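PDB 6AQ4: citrate lyase subunit beta-like protein from Mycobacterium tuberculosis H37Rv, which binds magnesium and citramalyl-CoA, belongs to the HpcH/HpaI aldolase family of lyases, and may play a role in fatty acid biosynthesis. Local coordinates for residues K100-A105 and V119-G124; L184-V189 and V213-H218; L191-V196 and H218-P223. One frame throughout, in Å; residues are numbered along the deposited sequence.

Contact 1: residues K100-A105 and V119-G124; sequences KAESAA and VETARG. With MG (magnesium ion), chain K; CQM (Citramalyl-CoA), chain L.
Val119 meets Ala101 through its CG2 methyl, a loose apolar touch on CB. Next comes Glu120, whose carboxylate is shared between metal and backbone. Its OE1 binds the magnesium ion at 2.2 Å, while the anti lone pair of OE2 takes the N-H of Lys100 (OE2 to N 2.9 Å, 153° at the hydrogen). Water 1, itself a magnesium ligand, donates to the same OE2, so the carboxylate is fixed in rotation. Lys100 lays its CD against OE2, and its NZ forms salt bridges with Glu44 and Asp45 and a hydrogen bond with Asp146 OD2.

Thr121 follows as the N-cap of the helix it precedes. Its OG1 accepts from Gly124 N and donates to OE1 of Glu102 at 2.7 Å, again on an anti lone pair. Water 2 also donates to OG1 and ties Glu120 N to Ala101 O. The CB of Arg123 packs 3.6 Å from Glu102 OE1, while the Arg123 guanidinium donates to Ala180 O of the second subunit. Gly124 brings its CA to 3.4 Å from Ala101 O, a CA-H...O contact. The loops follow neighbouring TIM-barrel strands, where Glu120 and Asp146, citramalyl-CoA and waters bind magnesium and Lys100 N holds Glu120 OE2 from the second shell.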
# COMPACT_ATOMS: atom_id res chain seq x y z
N LYS B 100 -16.57 -9.23 -7.65
CA LYS B 100 -15.36 -9.68 -8.35
C LYS B 100 -15.06 -8.77 -9.53
O LYS B 100 -14.68 -9.26 -10.60
CB LYS B 100 -15.47 -11.12 -8.85
CG LYS B 100 -15.32 -12.22 -7.79
CD LYS B 100 -16.57 -12.37 -6.97
CE LYS B 100 -16.61 -13.73 -6.26
NZ LYS B 100 -17.70 -13.76 -5.24
N ALA B 101 -15.24 -7.47 -9.35
CA ALA B 101 -14.95 -6.52 -10.43
C ALA B 101 -13.47 -6.63 -10.74
O ALA B 101 -12.65 -6.52 -9.84
CB ALA B 101 -15.29 -5.10 -10.00
N GLU B 102 -13.13 -6.85 -12.01
CA GLU B 102 -11.74 -7.16 -12.36
C GLU B 102 -11.20 -6.42 -13.58
O GLU B 102 -10.02 -6.51 -13.86
CB GLU B 102 -11.55 -8.68 -12.53
CG GLU B 102 -11.44 -9.38 -11.19
CD GLU B 102 -11.22 -10.87 -11.30
OE1 GLU B 102 -10.57 -11.42 -10.38
OE2 GLU B 102 -11.69 -11.50 -12.28
N SER B 103 -12.07 -5.73 -14.32
CA SER B 103 -11.65 -4.96 -15.49
C SER B 103 -12.64 -3.85 -15.80
O SER B 103 -13.81 -3.94 -15.40
CB SER B 103 -11.53 -5.86 -16.72
OG SER B 103 -12.81 -6.25 -17.19
N ALA B 104 -12.19 -2.83 -16.52
CA ALA B 104 -13.08 -1.76 -16.95
C ALA B 104 -14.16 -2.31 -17.87
O ALA B 104 -15.32 -1.87 -17.84
CB ALA B 104 -12.30 -0.65 -17.66
N ALA B 105 -13.76 -3.27 -18.71
CA ALA B 105 -14.67 -3.94 -19.63
C ALA B 105 -15.87 -4.58 -18.91
O ALA B 105 -16.99 -4.54 -19.41
CB ALA B 105 -13.92 -5.01 -20.42
N VAL B 119 -14.45 -4.54 -5.58
CA VAL B 119 -13.15 -5.16 -5.80
C VAL B 119 -12.80 -6.05 -4.62
O VAL B 119 -12.77 -5.61 -3.46
CB VAL B 119 -12.07 -4.08 -6.01
CG1 VAL B 119 -10.67 -4.71 -6.10
CG2 VAL B 119 -12.39 -3.30 -7.26
N GLU B 120 -12.53 -7.31 -4.92
CA GLU B 120 -12.36 -8.32 -3.89
C GLU B 120 -11.52 -9.50 -4.42
O GLU B 120 -11.69 -10.63 -3.99
CB GLU B 120 -13.73 -8.80 -3.40
CG GLU B 120 -14.72 -9.05 -4.55
CD GLU B 120 -16.07 -9.55 -4.06
OE1 GLU B 120 -16.17 -9.79 -2.84
OE2 GLU B 120 -17.00 -9.71 -4.87
N THR B 121 -10.61 -9.21 -5.34
CA THR B 121 -9.67 -10.21 -5.84
C THR B 121 -8.36 -9.48 -6.17
O THR B 121 -8.36 -8.26 -6.34
CB THR B 121 -10.18 -10.90 -7.13
OG1 THR B 121 -10.18 -9.95 -8.20
CG2 THR B 121 -11.58 -11.45 -6.96
N ALA B 122 -7.26 -10.21 -6.24
CA ALA B 122 -5.97 -9.59 -6.52
C ALA B 122 -6.01 -8.88 -7.87
O ALA B 122 -5.51 -7.76 -8.02
CB ALA B 122 -4.85 -10.62 -6.49
N ARG B 123 -6.62 -9.54 -8.86
CA ARG B 123 -6.74 -8.93 -10.17
C ARG B 123 -7.48 -7.60 -10.10
O ARG B 123 -7.06 -6.62 -10.71
CB ARG B 123 -7.41 -9.87 -11.19
CG ARG B 123 -7.53 -9.25 -12.58
CD ARG B 123 -6.15 -8.99 -13.21
NE ARG B 123 -5.52 -10.25 -13.62
CZ ARG B 123 -5.52 -10.73 -14.86
NH1 ARG B 123 -6.11 -10.05 -15.84
NH2 ARG B 123 -4.94 -11.89 -15.13
N GLY B 124 -8.61 -7.57 -9.40
CA GLY B 124 -9.32 -6.30 -9.25
C GLY B 124 -8.50 -5.20 -8.56
O GLY B 124 -8.54 -4.03 -8.96
MG MG K . -17.39 -11.37 -2.02
C2 CQM L . -18.61 -10.26 1.76
C4 CQM L . -16.44 -10.33 0.64
C6 CQM L . -17.87 -8.19 0.67
P2A CQM L . -30.49 -13.99 11.47
O5A CQM L . -31.99 -13.90 11.29
O4A CQM L . -30.07 -15.42 11.74
O3A CQM L . -29.97 -13.05 12.61
O6A CQM L . -29.77 -13.54 10.12
P1A CQM L . -30.92 -12.43 13.71
O1A CQM L . -30.09 -11.57 14.64
O2A CQM L . -31.62 -13.56 14.46
O5B CQM L . -32.00 -11.50 13.03
C5B CQM L . -32.94 -10.87 13.83
C4B CQM L . -33.82 -9.83 13.16
O4B CQM L . -33.03 -9.14 12.26
C3B CQM L . -34.85 -10.44 12.33
O3B CQM L . -35.92 -9.55 12.20
C2B CQM L . -34.20 -10.55 11.10
O2B CQM L . -35.06 -11.01 10.11
C1B CQM L . -33.51 -9.26 10.96
P3B CQM L . -37.19 -9.70 13.16
O7A CQM L . -38.28 -8.73 12.73
O8A CQM L . -36.78 -9.40 14.60
O9A CQM L . -37.68 -11.13 13.06
N9A CQM L . -32.39 -9.21 10.02
C4A CQM L . -32.36 -8.57 8.84
N3A CQM L . -33.25 -7.81 8.17
C2A CQM L . -32.92 -7.28 6.98
N1A CQM L . -31.72 -7.50 6.43
C6A CQM L . -30.80 -8.25 7.05
C5A CQM L . -31.11 -8.80 8.29
N7A CQM L . -30.42 -9.58 9.15
C8A CQM L . -31.21 -9.83 10.20
N6A CQM L . -29.49 -8.50 6.49
CBP CQM L . -27.79 -13.42 8.70
CCP CQM L . -28.41 -13.83 9.99
CDP CQM L . -28.11 -14.49 7.70
CEP CQM L . -26.26 -13.27 8.89
CAP CQM L . -28.42 -12.09 8.29
OAP CQM L . -28.02 -11.04 9.14
C9P CQM L . -28.03 -11.65 6.88
O9P CQM L . -28.48 -12.21 5.90
N8P CQM L . -27.11 -10.54 6.70
C7P CQM L . -26.75 -10.16 5.37
C6P CQM L . -26.09 -11.29 4.56
C5P CQM L . -25.54 -10.83 3.24
O5P CQM L . -26.20 -10.08 2.56
N4P CQM L . -24.24 -11.30 2.82
C3P CQM L . -23.67 -10.83 1.56
C2P CQM L . -22.78 -9.63 1.81
S1P CQM L . -21.28 -9.93 2.74
C1 CQM L . -20.09 -10.61 1.53
O2 CQM L . -20.44 -11.33 0.54
C3 CQM L . -17.85 -9.72 0.58
O7 CQM L . -18.50 -10.12 -0.59
O3 CQM L . -16.06 -11.28 -0.15
O4 CQM L . -15.62 -9.91 1.50
O HOH W 1 -18.85 -11.08 -3.68
O HOH W 2 -12.28 -8.03 -7.70
O HOH W 3 -8.35 -7.74 -15.58
O HOH W 4 -18.70 -13.07 -1.16

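Contact 2: residues L184-V189 and V213-H218; sequences LALDAV and VTVCIH. With CQM (Citramalyl-CoA), chain L.
Leu186 and Val213 pair across two parallel strands, their side chains side by side and pointing the same way. From Leu186 outward, CB lies 4.0 Å from CG2 of Val215. Its CG, set beside the backbone N by a chi1 of -72°, sits against Val213 CB at 3.7 Å, with both methyls of that valine close by. At the tip, CD2 returns to Val215 CG2. Trp18 of strand 17-22 and Met141 of strand 137-142 also pack on this leucine.

The backbones are joined by Val213 N to Ala185 O, by an almost straight bond from Asp187 N to Val213 O (2.8 Å, 179°), and by a weak one from Val215 N to Asp187 O. On the other sheet face, Asp187 OD2 and Thr214 OG1 share water 5, while Asp187 OD1 is held by Arg171 and Trp142 and Thr214 OG1 by Tyr229. Beyond the strands, Val189 presses CG1 onto Ile217 CG2 at 3.5 Å, a tight fit beside the ligand thioester sulfur.

The chemistry is divided: apolar packing between the strands, ligand recognition past their ends. Asp187 and Thr214 are satisfied, but buried Val215 O gets just the Val189 CA-H, 3.3 Å from CA. Ile217 O accepts from citramalyl-CoA N8P at 2.6 Å and also from OAP, and His218 NE2 donates to phosphate oxygen O1A, so the loop just after strand 213-216 grips the pantetheine arm and pyrophosphate.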
# COMPACT_ATOMS: atom_id res chain seq x y z
N LEU B 184 -18.18 7.29 -5.39
CA LEU B 184 -18.45 6.95 -3.99
C LEU B 184 -17.42 5.95 -3.50
O LEU B 184 -16.89 5.16 -4.29
CB LEU B 184 -19.85 6.34 -3.84
CG LEU B 184 -21.01 7.30 -3.58
CD1 LEU B 184 -22.32 6.54 -3.47
CD2 LEU B 184 -20.76 8.11 -2.32
N ALA B 185 -17.12 5.98 -2.20
CA ALA B 185 -16.23 4.99 -1.58
C ALA B 185 -16.91 4.26 -0.42
O ALA B 185 -17.29 4.88 0.58
CB ALA B 185 -14.94 5.63 -1.11
N LEU B 186 -17.05 2.95 -0.57
CA LEU B 186 -17.76 2.11 0.40
C LEU B 186 -16.78 1.19 1.13
O LEU B 186 -16.06 0.41 0.51
CB LEU B 186 -18.80 1.23 -0.32
CG LEU B 186 -20.08 1.88 -0.88
CD1 LEU B 186 -19.77 2.82 -2.05
CD2 LEU B 186 -21.08 0.79 -1.30
N ASP B 187 -16.77 1.28 2.46
CA ASP B 187 -15.87 0.46 3.27
C ASP B 187 -16.44 -0.94 3.50
O ASP B 187 -17.66 -1.14 3.46
CB ASP B 187 -15.57 1.15 4.60
CG ASP B 187 -14.29 0.64 5.25
OD1 ASP B 187 -13.42 0.10 4.53
OD2 ASP B 187 -14.16 0.79 6.49
N ALA B 188 -15.55 -1.89 3.77
CA ALA B 188 -15.92 -3.30 3.85
C ALA B 188 -16.81 -3.67 5.04
O ALA B 188 -16.73 -3.06 6.11
CB ALA B 188 -14.66 -4.18 3.85
N VAL B 189 -17.65 -4.68 4.85
CA VAL B 189 -18.56 -5.14 5.90
C VAL B 189 -17.78 -5.59 7.13
O VAL B 189 -16.63 -6.02 7.02
CB VAL B 189 -19.44 -6.32 5.42
CG1 VAL B 189 -20.55 -5.84 4.47
CG2 VAL B 189 -18.57 -7.40 4.77
N VAL B 213 -19.46 5.60 2.92
CA VAL B 213 -20.35 4.54 3.37
C VAL B 213 -19.60 3.45 4.12
O VAL B 213 -18.48 3.09 3.75
CB VAL B 213 -20.99 3.85 2.15
CG1 VAL B 213 -21.75 2.59 2.58
CG2 VAL B 213 -21.87 4.83 1.38
N THR B 214 -20.22 2.93 5.18
CA THR B 214 -19.77 1.67 5.76
C THR B 214 -20.90 0.67 5.58
O THR B 214 -21.98 0.84 6.16
CB THR B 214 -19.41 1.78 7.26
OG1 THR B 214 -18.14 2.42 7.42
CG2 THR B 214 -19.33 0.39 7.89
N VAL B 215 -20.66 -0.36 4.76
CA VAL B 215 -21.68 -1.35 4.45
C VAL B 215 -21.89 -2.32 5.60
O VAL B 215 -20.92 -2.83 6.17
CB VAL B 215 -21.32 -2.13 3.17
CG1 VAL B 215 -22.46 -3.07 2.77
CG2 VAL B 215 -20.96 -1.16 2.06
N CYS B 216 -23.15 -2.57 5.94
CA CYS B 216 -23.47 -3.48 7.04
C CYS B 216 -24.14 -4.77 6.57
O CYS B 216 -24.73 -4.82 5.49
CB CYS B 216 -24.39 -2.80 8.05
SG CYS B 216 -23.64 -1.36 8.80
N ILE B 217 -24.05 -5.80 7.41
CA ILE B 217 -24.67 -7.09 7.14
C ILE B 217 -25.72 -7.45 8.20
O ILE B 217 -26.37 -8.48 8.12
CB ILE B 217 -23.62 -8.20 6.96
CG1 ILE B 217 -22.54 -8.13 8.04
CG2 ILE B 217 -22.95 -8.07 5.57
CD1 ILE B 217 -22.95 -8.68 9.41
N HIS B 218 -25.88 -6.58 9.19
CA HIS B 218 -26.95 -6.76 10.16
C HIS B 218 -27.57 -5.40 10.50
O HIS B 218 -26.85 -4.41 10.61
CB HIS B 218 -26.43 -7.45 11.43
CG HIS B 218 -27.50 -7.98 12.32
ND1 HIS B 218 -28.03 -7.25 13.37
CD2 HIS B 218 -28.15 -9.17 12.33
CE1 HIS B 218 -28.96 -7.97 13.98
NE2 HIS B 218 -29.06 -9.13 13.37
C2 CQM L . -18.61 -10.26 1.76
C4 CQM L . -16.44 -10.33 0.64
C6 CQM L . -17.87 -8.19 0.67
P2A CQM L . -30.49 -13.99 11.47
O5A CQM L . -31.99 -13.90 11.29
O4A CQM L . -30.07 -15.42 11.74
O3A CQM L . -29.97 -13.05 12.61
O6A CQM L . -29.77 -13.54 10.12
P1A CQM L . -30.92 -12.43 13.71
O1A CQM L . -30.09 -11.57 14.64
O2A CQM L . -31.62 -13.56 14.46
O5B CQM L . -32.00 -11.50 13.03
C5B CQM L . -32.94 -10.87 13.83
C4B CQM L . -33.82 -9.83 13.16
O4B CQM L . -33.03 -9.14 12.26
C3B CQM L . -34.85 -10.44 12.33
O3B CQM L . -35.92 -9.55 12.20
C2B CQM L . -34.20 -10.55 11.10
O2B CQM L . -35.06 -11.01 10.11
C1B CQM L . -33.51 -9.26 10.96
P3B CQM L . -37.19 -9.70 13.16
O7A CQM L . -38.28 -8.73 12.73
O8A CQM L . -36.78 -9.40 14.60
O9A CQM L . -37.68 -11.13 13.06
N9A CQM L . -32.39 -9.21 10.02
C4A CQM L . -32.36 -8.57 8.84
N3A CQM L . -33.25 -7.81 8.17
C2A CQM L . -32.92 -7.28 6.98
N1A CQM L . -31.72 -7.50 6.43
C6A CQM L . -30.80 -8.25 7.05
C5A CQM L . -31.11 -8.80 8.29
N7A CQM L . -30.42 -9.58 9.15
C8A CQM L . -31.21 -9.83 10.20
N6A CQM L . -29.49 -8.50 6.49
CBP CQM L . -27.79 -13.42 8.70
CCP CQM L . -28.41 -13.83 9.99
CDP CQM L . -28.11 -14.49 7.70
CEP CQM L . -26.26 -13.27 8.89
CAP CQM L . -28.42 -12.09 8.29
OAP CQM L . -28.02 -11.04 9.14
C9P CQM L . -28.03 -11.65 6.88
O9P CQM L . -28.48 -12.21 5.90
N8P CQM L . -27.11 -10.54 6.70
C7P CQM L . -26.75 -10.16 5.37
C6P CQM L . -26.09 -11.29 4.56
C5P CQM L . -25.54 -10.83 3.24
O5P CQM L . -26.20 -10.08 2.56
N4P CQM L . -24.24 -11.30 2.82
C3P CQM L . -23.67 -10.83 1.56
C2P CQM L . -22.78 -9.63 1.81
S1P CQM L . -21.28 -9.93 2.74
C1 CQM L . -20.09 -10.61 1.53
O2 CQM L . -20.44 -11.33 0.54
C3 CQM L . -17.85 -9.72 0.58
O7 CQM L . -18.50 -10.12 -0.59
O3 CQM L . -16.06 -11.28 -0.15
O4 CQM L . -15.62 -9.91 1.50
O HOH W 5 -16.21 0.97 8.28

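Contact 3: residues L191-V196 and H218-P223; sequences LDILDV and HPSQIP. With CQM (Citramalyl-CoA), chain L.
A chi1 of -165° swings the His218 ring away from its own backbone N, and in Ile193 it is CG2 that lies opposite the backbone N; the two side chains then meet at about a right angle. The CG2 methyl rests over one face of the imidazole, 4.0 Å from CG and offset toward the rim. Pro219 CD covers the opposite face, so the ring is sandwiched between two aliphatic groups.

A bond to ND1 helps fix the ring's rotation: this nitrogen accepts from Ser220 N at 3.0 Å, although the donor is tilted 33° out of the ring plane. A phosphate of citramalyl-CoA lies at the ring edge. Pro219 adds its CD 3.5 Å from the adenine carbon C5A.

Gln221 extends toward the other loop. Its OE1 accepts weakly from His218 N, completing a capping box, and more firmly from Ile217 N; NE2 donates to His190 O and to water 6, which also lies 2.9 Å from Asp192 O.

Beyond the strand ends of the barrel, residues 191-195 are part of the loop that leads from strand 184-187 into helix 196-209, and residues 218-223 lead from strand 213-216 into helix 221-228. Helix 29-35 packs against Pro219, while Ala254 of the second subunit covers Ile193.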
# COMPACT_ATOMS: atom_id res chain seq x y z
N LEU B 191 -17.92 -8.45 9.74
CA LEU B 191 -18.56 -9.77 9.79
C LEU B 191 -18.83 -10.30 11.20
O LEU B 191 -19.72 -11.14 11.38
CB LEU B 191 -17.77 -10.80 8.98
CG LEU B 191 -17.68 -10.61 7.45
CD1 LEU B 191 -17.02 -11.83 6.81
CD2 LEU B 191 -19.05 -10.37 6.82
N ASP B 192 -18.05 -9.83 12.18
CA ASP B 192 -18.26 -10.17 13.59
C ASP B 192 -19.46 -9.38 14.10
O ASP B 192 -19.33 -8.23 14.51
CB ASP B 192 -17.00 -9.83 14.42
CG ASP B 192 -16.96 -10.56 15.77
OD1 ASP B 192 -18.03 -10.80 16.37
OD2 ASP B 192 -15.85 -10.91 16.22
N ILE B 193 -20.64 -10.00 14.06
CA ILE B 193 -21.90 -9.31 14.28
C ILE B 193 -21.98 -8.69 15.67
O ILE B 193 -22.51 -7.59 15.84
CB ILE B 193 -23.11 -10.27 14.06
CG1 ILE B 193 -23.13 -10.80 12.62
CG2 ILE B 193 -24.43 -9.57 14.41
CD1 ILE B 193 -23.85 -12.12 12.47
N LEU B 194 -21.41 -9.38 16.65
CA LEU B 194 -21.49 -8.98 18.05
C LEU B 194 -20.41 -7.97 18.44
O LEU B 194 -20.50 -7.32 19.49
CB LEU B 194 -21.38 -10.22 18.94
CG LEU B 194 -22.28 -11.41 18.58
CD1 LEU B 194 -21.65 -12.74 19.00
CD2 LEU B 194 -23.67 -11.23 19.20
N ASP B 195 -19.39 -7.85 17.60
CA ASP B 195 -18.26 -6.97 17.87
C ASP B 195 -18.59 -5.53 17.46
O ASP B 195 -18.11 -5.04 16.43
CB ASP B 195 -17.01 -7.48 17.14
CG ASP B 195 -15.82 -6.54 17.26
OD1 ASP B 195 -15.72 -5.83 18.28
OD2 ASP B 195 -14.98 -6.52 16.32
N VAL B 196 -19.43 -4.88 18.26
CA VAL B 196 -19.78 -3.48 18.03
C VAL B 196 -18.59 -2.56 18.28
O VAL B 196 -18.50 -1.47 17.68
CB VAL B 196 -20.98 -3.02 18.88
CG1 VAL B 196 -22.23 -3.82 18.52
CG2 VAL B 196 -20.65 -3.14 20.39
N HIS B 218 -25.88 -6.58 9.19
CA HIS B 218 -26.95 -6.76 10.16
C HIS B 218 -27.57 -5.40 10.50
O HIS B 218 -26.85 -4.41 10.61
CB HIS B 218 -26.43 -7.45 11.43
CG HIS B 218 -27.50 -7.98 12.32
ND1 HIS B 218 -28.03 -7.25 13.37
CD2 HIS B 218 -28.15 -9.17 12.33
CE1 HIS B 218 -28.96 -7.97 13.98
NE2 HIS B 218 -29.06 -9.13 13.37
N PRO B 219 -28.90 -5.34 10.64
CA PRO B 219 -29.54 -4.06 10.98
C PRO B 219 -29.04 -3.48 12.31
O PRO B 219 -28.96 -2.26 12.46
CB PRO B 219 -31.03 -4.41 11.05
CG PRO B 219 -31.08 -5.90 11.19
CD PRO B 219 -29.88 -6.42 10.47
N SER B 220 -28.68 -4.35 13.25
CA SER B 220 -28.16 -3.89 14.54
C SER B 220 -26.91 -3.02 14.38
O SER B 220 -26.58 -2.23 15.25
CB SER B 220 -27.82 -5.07 15.45
OG SER B 220 -26.75 -5.83 14.91
N GLN B 221 -26.23 -3.18 13.25
CA GLN B 221 -24.99 -2.43 13.01
C GLN B 221 -25.21 -0.99 12.53
O GLN B 221 -24.32 -0.15 12.66
CB GLN B 221 -24.11 -3.17 12.00
CG GLN B 221 -23.54 -4.49 12.50
CD GLN B 221 -22.76 -5.21 11.41
OE1 GLN B 221 -23.08 -5.09 10.23
NE2 GLN B 221 -21.72 -5.94 11.80
N ILE B 222 -26.38 -0.72 11.95
CA ILE B 222 -26.64 0.58 11.34
C ILE B 222 -26.48 1.74 12.33
O ILE B 222 -25.77 2.71 12.04
CB ILE B 222 -28.02 0.65 10.65
CG1 ILE B 222 -28.04 -0.22 9.39
CG2 ILE B 222 -28.35 2.08 10.28
CD1 ILE B 222 -26.95 0.11 8.40
N PRO B 223 -27.14 1.66 13.50
CA PRO B 223 -26.95 2.71 14.50
C PRO B 223 -25.47 2.92 14.83
O PRO B 223 -25.01 4.06 14.85
CB PRO B 223 -27.70 2.18 15.73
CG PRO B 223 -28.72 1.24 15.16
CD PRO B 223 -28.09 0.63 13.95
C2 CQM L . -18.61 -10.26 1.76
C4 CQM L . -16.44 -10.33 0.64
C6 CQM L . -17.87 -8.19 0.67
P2A CQM L . -30.49 -13.99 11.47
O5A CQM L . -31.99 -13.90 11.29
O4A CQM L . -30.07 -15.42 11.74
O3A CQM L . -29.97 -13.05 12.61
O6A CQM L . -29.77 -13.54 10.12
P1A CQM L . -30.92 -12.43 13.71
O1A CQM L . -30.09 -11.57 14.64
O2A CQM L . -31.62 -13.56 14.46
O5B CQM L . -32.00 -11.50 13.03
C5B CQM L . -32.94 -10.87 13.83
C4B CQM L . -33.82 -9.83 13.16
O4B CQM L . -33.03 -9.14 12.26
C3B CQM L . -34.85 -10.44 12.33
O3B CQM L . -35.92 -9.55 12.20
C2B CQM L . -34.20 -10.55 11.10
O2B CQM L . -35.06 -11.01 10.11
C1B CQM L . -33.51 -9.26 10.96
P3B CQM L . -37.19 -9.70 13.16
O7A CQM L . -38.28 -8.73 12.73
O8A CQM L . -36.78 -9.40 14.60
O9A CQM L . -37.68 -11.13 13.06
N9A CQM L . -32.39 -9.21 10.02
C4A CQM L . -32.36 -8.57 8.84
N3A CQM L . -33.25 -7.81 8.17
C2A CQM L . -32.92 -7.28 6.98
N1A CQM L . -31.72 -7.50 6.43
C6A CQM L . -30.80 -8.25 7.05
C5A CQM L . -31.11 -8.80 8.29
N7A CQM L . -30.42 -9.58 9.15
C8A CQM L . -31.21 -9.83 10.20
N6A CQM L . -29.49 -8.50 6.49
CBP CQM L . -27.79 -13.42 8.70
CCP CQM L . -28.41 -13.83 9.99
CDP CQM L . -28.11 -14.49 7.70
CEP CQM L . -26.26 -13.27 8.89
CAP CQM L . -28.42 -12.09 8.29
OAP CQM L . -28.02 -11.04 9.14
C9P CQM L . -28.03 -11.65 6.88
O9P CQM L . -28.48 -12.21 5.90
N8P CQM L . -27.11 -10.54 6.70
C7P CQM L . -26.75 -10.16 5.37
C6P CQM L . -26.09 -11.29 4.56
C5P CQM L . -25.54 -10.83 3.24
O5P CQM L . -26.20 -10.08 2.56
N4P CQM L . -24.24 -11.30 2.82
C3P CQM L . -23.67 -10.83 1.56
C2P CQM L . -22.78 -9.63 1.81
S1P CQM L . -21.28 -9.93 2.74
C1 CQM L . -20.09 -10.61 1.53
O2 CQM L . -20.44 -11.33 0.54
C3 CQM L . -17.85 -9.72 0.58
O7 CQM L . -18.50 -10.12 -0.59
O3 CQM L . -16.06 -11.28 -0.15
O4 CQM L . -15.62 -9.91 1.50
O HOH W 6 -20.67 -5.64 14.58

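How the contacts relate
All three contacts belong to one eight-stranded parallel barrel and touch the same citramalyl-CoA. Contact 1 closes first along the chain, in the loops that follow strands 95-98 and 114-119; contacts 2 and 3 follow with alternating segments on strands 184-187 and 213-216 and the loops beyond them. Contacts 2 and 3 share His218, lie about 12 Å apart between centres and touch through Cys216 with Gln221 and Ile222, and Ile217 with Ile193. Contact 1 stands about 18 Å from contact 2 and about 27 Å from contact 3, centre to centre. Contacts 1 and 3 both touch the second subunit. The ligand runs between them, its acyl end at the contact 1 magnesium and its nucleotide beside contact 3.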